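Local structure of lactate racemase (Thermoanaerobacterium thermosaccharolyticum, 2YJG) at residues A[66-71]-A[81-86]; A[343-348]-A[358-363]. The protein catalyses the interconversion of D- and L-lactate, using a nickel pincer complex derived from nicotinic acid mononucleotide as cofactor. One frame throughout, in Å; residues are numbered along the deposited sequence.

Contact 1. Residues A[66-71]-A[81-86]; sequences IVIITS and ITLPLL
Ile68 on strand 66-71 meets Leu83 and Leu86 on helix 79-91, where the helix of a beta-alpha-beta unit, completed by strand 99-104, lies against its first strand. Segments 66-71 and 81-86 run almost exactly antiparallel, at 174°, with axes 11.0 Å apart, so the space between them is bridged by side chains alone. Ile68 points at the helix. With CG2 set opposite the backbone N, this methyl does the touching: it lies 4.0 Å from CD2 of Leu83 and, one helical turn further on, 4.3 Å from CD1 of Leu86. The side chains of Ile68 and Leu83 run alongside each other in opposite senses, methyl beside methyl.

Leu83 reaches the strand by a less direct route. Its CB does not aim at the strand; CG stands opposite the carbonyl carbon (chi1 -76°), and from there the two methyls part, CD2 going to Ile68 and CD1 to Thr70. Leu86, by contrast, leaves its backbone already facing the strand, and its other neighbours include Leu47 of helix 39-48. The helix is kinked at Pro84, which has no N-H to give to the preceding turn, yet Leu86 N still bonds to Thr82 O at 2.9 Å.

Two residues after Thr70 comes Asp72, the first of a run that by similarity binds the cofactor. The buried hydroxyl of Thr70 is hydrogen-bonded to OE2 of Glu168 on strand 164-170, while Thr82 OG1 engages OE1 of the same carboxylate, tying strand and helix through a third element. Crossing Leu83 at about a right angle, Thr70 sets OG1 4.2 Å from the Leu83 CD1 methyl.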
loop_
_atom_site.group_PDB
_atom_site.type_symbol
_atom_site.label_atom_id
_atom_site.label_comp_id
_atom_site.label_asym_id
_atom_site.label_seq_id
_atom_site.Cartn_x
_atom_site.Cartn_y
_atom_site.Cartn_z
ATOM N N ILE A 66 0.637 -17.344 -12.362
ATOM C CA ILE A 66 0.779 -16.287 -13.372
ATOM C C ILE A 66 1.516 -15.062 -12.839
ATOM O O ILE A 66 1.337 -14.671 -11.695
ATOM C CB ILE A 66 -0.593 -15.887 -13.898
ATOM C CG1 ILE A 66 -1.319 -17.149 -14.369
ATOM C CG2 ILE A 66 -0.487 -14.865 -15.029
ATOM C CD1 ILE A 66 -2.718 -16.930 -14.817
ATOM N N VAL A 67 2.399 -14.498 -13.667
ATOM C CA VAL A 67 3.140 -13.300 -13.290
ATOM C C VAL A 67 2.838 -12.269 -14.389
ATOM O O VAL A 67 2.933 -12.588 -15.569
ATOM C CB VAL A 67 4.673 -13.544 -13.140
ATOM C CG1 VAL A 67 5.454 -12.197 -12.979
ATOM C CG2 VAL A 67 4.959 -14.577 -11.950
ATOM N N ILE A 68 2.393 -11.086 -13.982
ATOM C CA ILE A 68 2.321 -9.936 -14.890
ATOM C C ILE A 68 3.440 -8.962 -14.530
ATOM O O ILE A 68 3.472 -8.470 -13.380
ATOM C CB ILE A 68 1.078 -9.137 -14.706
ATOM C CG1 ILE A 68 -0.187 -10.008 -14.863
ATOM C CG2 ILE A 68 1.009 -7.947 -15.702
ATOM C CD1 ILE A 68 -1.485 -9.283 -14.430
ATOM N N ILE A 69 4.276 -8.624 -15.513
ATOM C CA ILE A 69 5.332 -7.644 -15.293
ATOM C C ILE A 69 4.729 -6.284 -15.613
ATOM O O ILE A 69 4.045 -6.126 -16.649
ATOM C CB ILE A 69 6.564 -7.853 -16.159
ATOM C CG1 ILE A 69 7.210 -9.234 -15.891
ATOM C CG2 ILE A 69 7.594 -6.770 -15.814
ATOM C CD1 ILE A 69 8.352 -9.629 -16.873
ATOM N N THR A 70 4.923 -5.324 -14.701
ATOM C CA THR A 70 4.475 -3.973 -14.897
ATOM C C THR A 70 5.640 -3.026 -14.715
ATOM O O THR A 70 6.671 -3.386 -14.112
ATOM C CB THR A 70 3.338 -3.618 -13.922
ATOM O OG1 THR A 70 2.650 -2.425 -14.366
ATOM C CG2 THR A 70 3.866 -3.377 -12.533
ATOM N N SER A 71 5.479 -1.809 -15.226
ATOM C CA SER A 71 6.477 -0.781 -15.089
ATOM C C SER A 71 6.503 -0.097 -13.713
ATOM O O SER A 71 5.577 -0.144 -12.921
ATOM C CB SER A 71 6.342 0.265 -16.188
ATOM O OG SER A 71 6.632 -0.294 -17.468
ATOM N N ILE A 81 -5.764 1.713 -15.022
ATOM C CA ILE A 81 -6.705 1.339 -16.047
ATOM C C ILE A 81 -6.378 -0.060 -16.574
ATOM O O ILE A 81 -7.247 -0.940 -16.661
ATOM C CB ILE A 81 -6.703 2.334 -17.186
ATOM C CG1 ILE A 81 -7.272 3.702 -16.714
ATOM C CG2 ILE A 81 -7.506 1.723 -18.340
ATOM C CD1 ILE A 81 -7.006 4.873 -17.672
ATOM N N THR A 82 -5.109 -0.289 -16.863
ATOM C CA THR A 82 -4.704 -1.488 -17.592
ATOM C C THR A 82 -4.653 -2.750 -16.738
ATOM O O THR A 82 -5.106 -3.791 -17.182
ATOM C CB THR A 82 -3.327 -1.287 -18.247
ATOM O OG1 THR A 82 -2.397 -0.882 -17.248
ATOM C CG2 THR A 82 -3.397 -0.240 -19.386
ATOM N N LEU A 83 -4.138 -2.657 -15.511
ATOM C CA LEU A 83 -4.046 -3.859 -14.659
ATOM C C LEU A 83 -5.390 -4.537 -14.331
ATOM O O LEU A 83 -5.460 -5.762 -14.447
ATOM C CB LEU A 83 -3.242 -3.563 -13.414
ATOM C CG LEU A 83 -1.740 -3.489 -13.686
ATOM C CD1 LEU A 83 -1.004 -3.031 -12.416
ATOM C CD2 LEU A 83 -1.172 -4.905 -14.235
ATOM N N PRO A 84 -6.449 -3.760 -13.949
ATOM C CA PRO A 84 -7.714 -4.460 -13.711
ATOM C C PRO A 84 -8.248 -5.189 -14.937
ATOM O O PRO A 84 -8.942 -6.225 -14.812
ATOM C CB PRO A 84 -8.663 -3.343 -13.327
ATOM C CG PRO A 84 -7.841 -2.352 -12.651
ATOM C CD PRO A 84 -6.525 -2.364 -13.453
ATOM N N LEU A 85 -8.004 -4.632 -16.110
ATOM C CA LEU A 85 -8.529 -5.251 -17.339
ATOM C C LEU A 85 -7.712 -6.466 -17.690
ATOM O O LEU A 85 -8.249 -7.478 -18.129
ATOM C CB LEU A 85 -8.537 -4.240 -18.481
ATOM C CG LEU A 85 -9.512 -3.078 -18.341
ATOM C CD1 LEU A 85 -9.200 -2.022 -19.388
ATOM C CD2 LEU A 85 -10.915 -3.594 -18.423
ATOM N N LEU A 86 -6.405 -6.424 -17.413
ATOM C CA LEU A 86 -5.612 -7.656 -17.585
ATOM C C LEU A 86 -5.983 -8.768 -16.586
ATOM O O LEU A 86 -6.092 -9.961 -16.949
ATOM C CB LEU A 86 -4.123 -7.328 -17.416
ATOM C CG LEU A 86 -3.372 -6.702 -18.589
ATOM C CD1 LEU A 86 -2.040 -6.126 -18.056
ATOM C CD2 LEU A 86 -3.079 -7.737 -19.691
#

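Contact 2. Residues A[343-348]-A[358-363]; sequences NKILSR and WEAQIL
Ile345 of helix 338-346 packs against Ala360 and Gln361 of helix 357-369, its CB directed at that helix; both helices belong to the C-terminal domain. Gln361 is the side chain to follow. CB lies 4.0 Å from Ile345 CG2; CG, opposite the backbone N (chi1 -174°), stays beside that same methyl, and the chain then runs on extended. At the amide, OE1 comes 3.6 Å from Ile345 CG2, a van der Waals contact, while NE2 passes 3.7 Å from CD2 of Leu346, whose side chain crosses it at about a right angle. NE2 is hydrogen-bonded to the backbone O of Ser202, so the polar tip of this buried residue is tied to a third part of the chain. The other branch of Ile345 goes elsewhere: CD1 sits 3.7 Å from Ala360 CB and equally near Gln361 N. An alanine in place of Ile345 would probably open a gap over Ala360 and leave the aliphatic stem of Gln361 without its apolar cover. Around this pair, Trp331 and Phe332 of helix 326-333 close over Ala360, Ile205 of helix 202-206 touches Gln361, and helix 357-369 leads into strand 371-375 of the domain's parallel sheet.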
loop_
_atom_site.group_PDB
_atom_site.type_symbol
_atom_site.label_atom_id
_atom_site.label_comp_id
_atom_site.label_asym_id
_atom_site.label_seq_id
_atom_site.Cartn_x
_atom_site.Cartn_y
_atom_site.Cartn_z
ATOM N N ASN A 343 36.961 8.532 -26.546
ATOM C CA ASN A 343 38.054 7.579 -26.608
ATOM C C ASN A 343 38.140 6.743 -25.311
ATOM O O ASN A 343 38.320 5.519 -25.380
ATOM C CB ASN A 343 39.366 8.302 -26.796
ATOM C CG ASN A 343 39.499 8.927 -28.156
ATOM O OD1 ASN A 343 38.821 8.517 -29.120
ATOM N ND2 ASN A 343 40.409 9.884 -28.273
ATOM N N LYS A 344 37.979 7.409 -24.205
ATOM C CA LYS A 344 37.909 6.754 -22.896
ATOM C C LYS A 344 36.785 5.783 -22.824
ATOM O O LYS A 344 36.981 4.658 -22.376
ATOM C CB LYS A 344 37.799 7.766 -21.767
ATOM C CG LYS A 344 39.004 8.716 -21.615
ATOM C CD LYS A 344 38.748 9.753 -20.551
ATOM C CE LYS A 344 39.961 10.658 -20.307
ATOM N NZ LYS A 344 39.588 11.667 -19.275
ATOM N N ILE A 345 35.575 6.187 -23.231
ATOM C CA ILE A 345 34.461 5.286 -23.092
ATOM C C ILE A 345 34.532 4.056 -24.046
ATOM O O ILE A 345 34.165 2.916 -23.687
ATOM C CB ILE A 345 33.110 6.039 -23.162
ATOM C CG1 ILE A 345 32.977 6.953 -21.933
ATOM C CG2 ILE A 345 31.994 4.990 -23.168
ATOM C CD1 ILE A 345 31.791 8.035 -22.006
ATOM N N LEU A 346 34.973 4.287 -25.262
ATOM C CA LEU A 346 35.134 3.211 -26.205
ATOM C C LEU A 346 36.206 2.216 -25.758
ATOM O O LEU A 346 36.185 1.093 -26.233
ATOM C CB LEU A 346 35.546 3.731 -27.586
ATOM C CG LEU A 346 34.441 4.444 -28.375
ATOM C CD1 LEU A 346 34.957 4.938 -29.724
ATOM C CD2 LEU A 346 33.290 3.512 -28.521
ATOM N N SER A 347 37.130 2.635 -24.882
ATOM C CA SER A 347 38.145 1.699 -24.339
ATOM C C SER A 347 37.521 0.702 -23.344
ATOM O O SER A 347 38.194 -0.215 -22.910
ATOM C CB SER A 347 39.300 2.451 -23.681
ATOM O OG SER A 347 38.976 2.880 -22.379
ATOM N N ARG A 348 36.231 0.847 -23.029
ATOM C CA ARG A 348 35.584 0.025 -22.011
ATOM C C ARG A 348 34.907 -1.178 -22.632
ATOM O O ARG A 348 34.085 -1.039 -23.540
ATOM C CB ARG A 348 34.608 0.893 -21.156
ATOM C CG ARG A 348 35.262 2.104 -20.511
ATOM C CD ARG A 348 34.418 2.805 -19.519
ATOM N NE ARG A 348 34.254 1.962 -18.325
ATOM C CZ ARG A 348 35.168 1.804 -17.383
ATOM N NH1 ARG A 348 36.271 2.502 -17.446
ATOM N NH2 ARG A 348 34.962 0.940 -16.381
ATOM N N TRP A 358 26.878 5.483 -20.929
ATOM C CA TRP A 358 26.269 5.470 -22.246
ATOM C C TRP A 358 25.702 6.870 -22.627
ATOM O O TRP A 358 25.667 7.257 -23.793
ATOM C CB TRP A 358 25.214 4.381 -22.305
ATOM C CG TRP A 358 24.175 4.444 -21.235
ATOM C CD1 TRP A 358 22.999 5.101 -21.280
ATOM C CD2 TRP A 358 24.246 3.825 -19.952
ATOM N NE1 TRP A 358 22.305 4.941 -20.101
ATOM C CE2 TRP A 358 23.066 4.153 -19.266
ATOM C CE3 TRP A 358 25.202 3.055 -19.313
ATOM C CZ2 TRP A 358 22.805 3.711 -17.954
ATOM C CZ3 TRP A 358 24.929 2.567 -18.067
ATOM C CH2 TRP A 358 23.736 2.884 -17.389
ATOM N N GLU A 359 25.190 7.568 -21.617
ATOM C CA GLU A 359 24.604 8.920 -21.796
ATOM C C GLU A 359 25.732 9.856 -22.135
ATOM O O GLU A 359 25.602 10.770 -23.002
ATOM C CB GLU A 359 23.915 9.380 -20.498
ATOM C CG GLU A 359 22.732 10.334 -20.611
ATOM C CD GLU A 359 21.492 9.709 -21.207
ATOM O OE1 GLU A 359 21.525 8.479 -21.489
ATOM O OE2 GLU A 359 20.436 10.426 -21.383
ATOM N N ALA A 360 26.880 9.720 -21.447
ATOM C CA ALA A 360 28.053 10.508 -21.796
ATOM C C ALA A 360 28.594 10.194 -23.206
ATOM O O ALA A 360 29.057 11.092 -23.933
ATOM C CB ALA A 360 29.245 10.382 -20.728
ATOM N N GLN A 361 28.567 8.913 -23.572
ATOM C CA GLN A 361 29.079 8.488 -24.847
ATOM C C GLN A 361 28.252 9.155 -25.957
ATOM O O GLN A 361 28.781 9.717 -26.944
ATOM C CB GLN A 361 28.959 6.966 -24.931
ATOM C CG GLN A 361 29.606 6.401 -26.191
ATOM C CD GLN A 361 29.535 4.888 -26.287
ATOM O OE1 GLN A 361 29.227 4.197 -25.304
ATOM N NE2 GLN A 361 29.836 4.363 -27.479
ATOM N N ILE A 362 26.940 9.042 -25.835
ATOM C CA ILE A 362 26.066 9.717 -26.811
ATOM C C ILE A 362 26.238 11.187 -26.886
ATOM O O ILE A 362 26.310 11.721 -28.018
ATOM C CB ILE A 362 24.593 9.335 -26.580
ATOM C CG1 ILE A 362 24.514 7.846 -26.784
ATOM C CG2 ILE A 362 23.538 10.224 -27.561
ATOM C CD1 ILE A 362 23.227 7.154 -26.272
ATOM N N LEU A 363 26.331 11.893 -25.744
ATOM C CA LEU A 363 26.579 13.343 -25.802
ATOM C C LEU A 363 27.925 13.651 -26.444
ATOM O O LEU A 363 28.019 14.549 -27.295
ATOM C CB LEU A 363 26.478 13.958 -24.408
ATOM C CG LEU A 363 26.751 15.443 -24.230
ATOM C CD1 LEU A 363 25.682 16.228 -25.088
ATOM C CD2 LEU A 363 26.712 15.862 -22.735
#

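Contact 1 comes first along the chain and closes well before contact 2 opens. Their centres are 36 Å apart, on opposite sides of the chain's centre, and their nearest atoms stay about 17 Å from each other. Residues 66-71 and 81-86 belong to the N-terminal domain, the strand lying in a mixed sheet; 343-348 and 358-363 belong to the C-terminal domain, built on a separate parallel sheet. Thr70 is close in sequence to Asp72, while Gln361 comes about 8 Å, side chain to side chain, from His200; both neighbours are cofactor ligands by similarity. Each contact thus joins elements within its own domain, and the two domains do not meet through them.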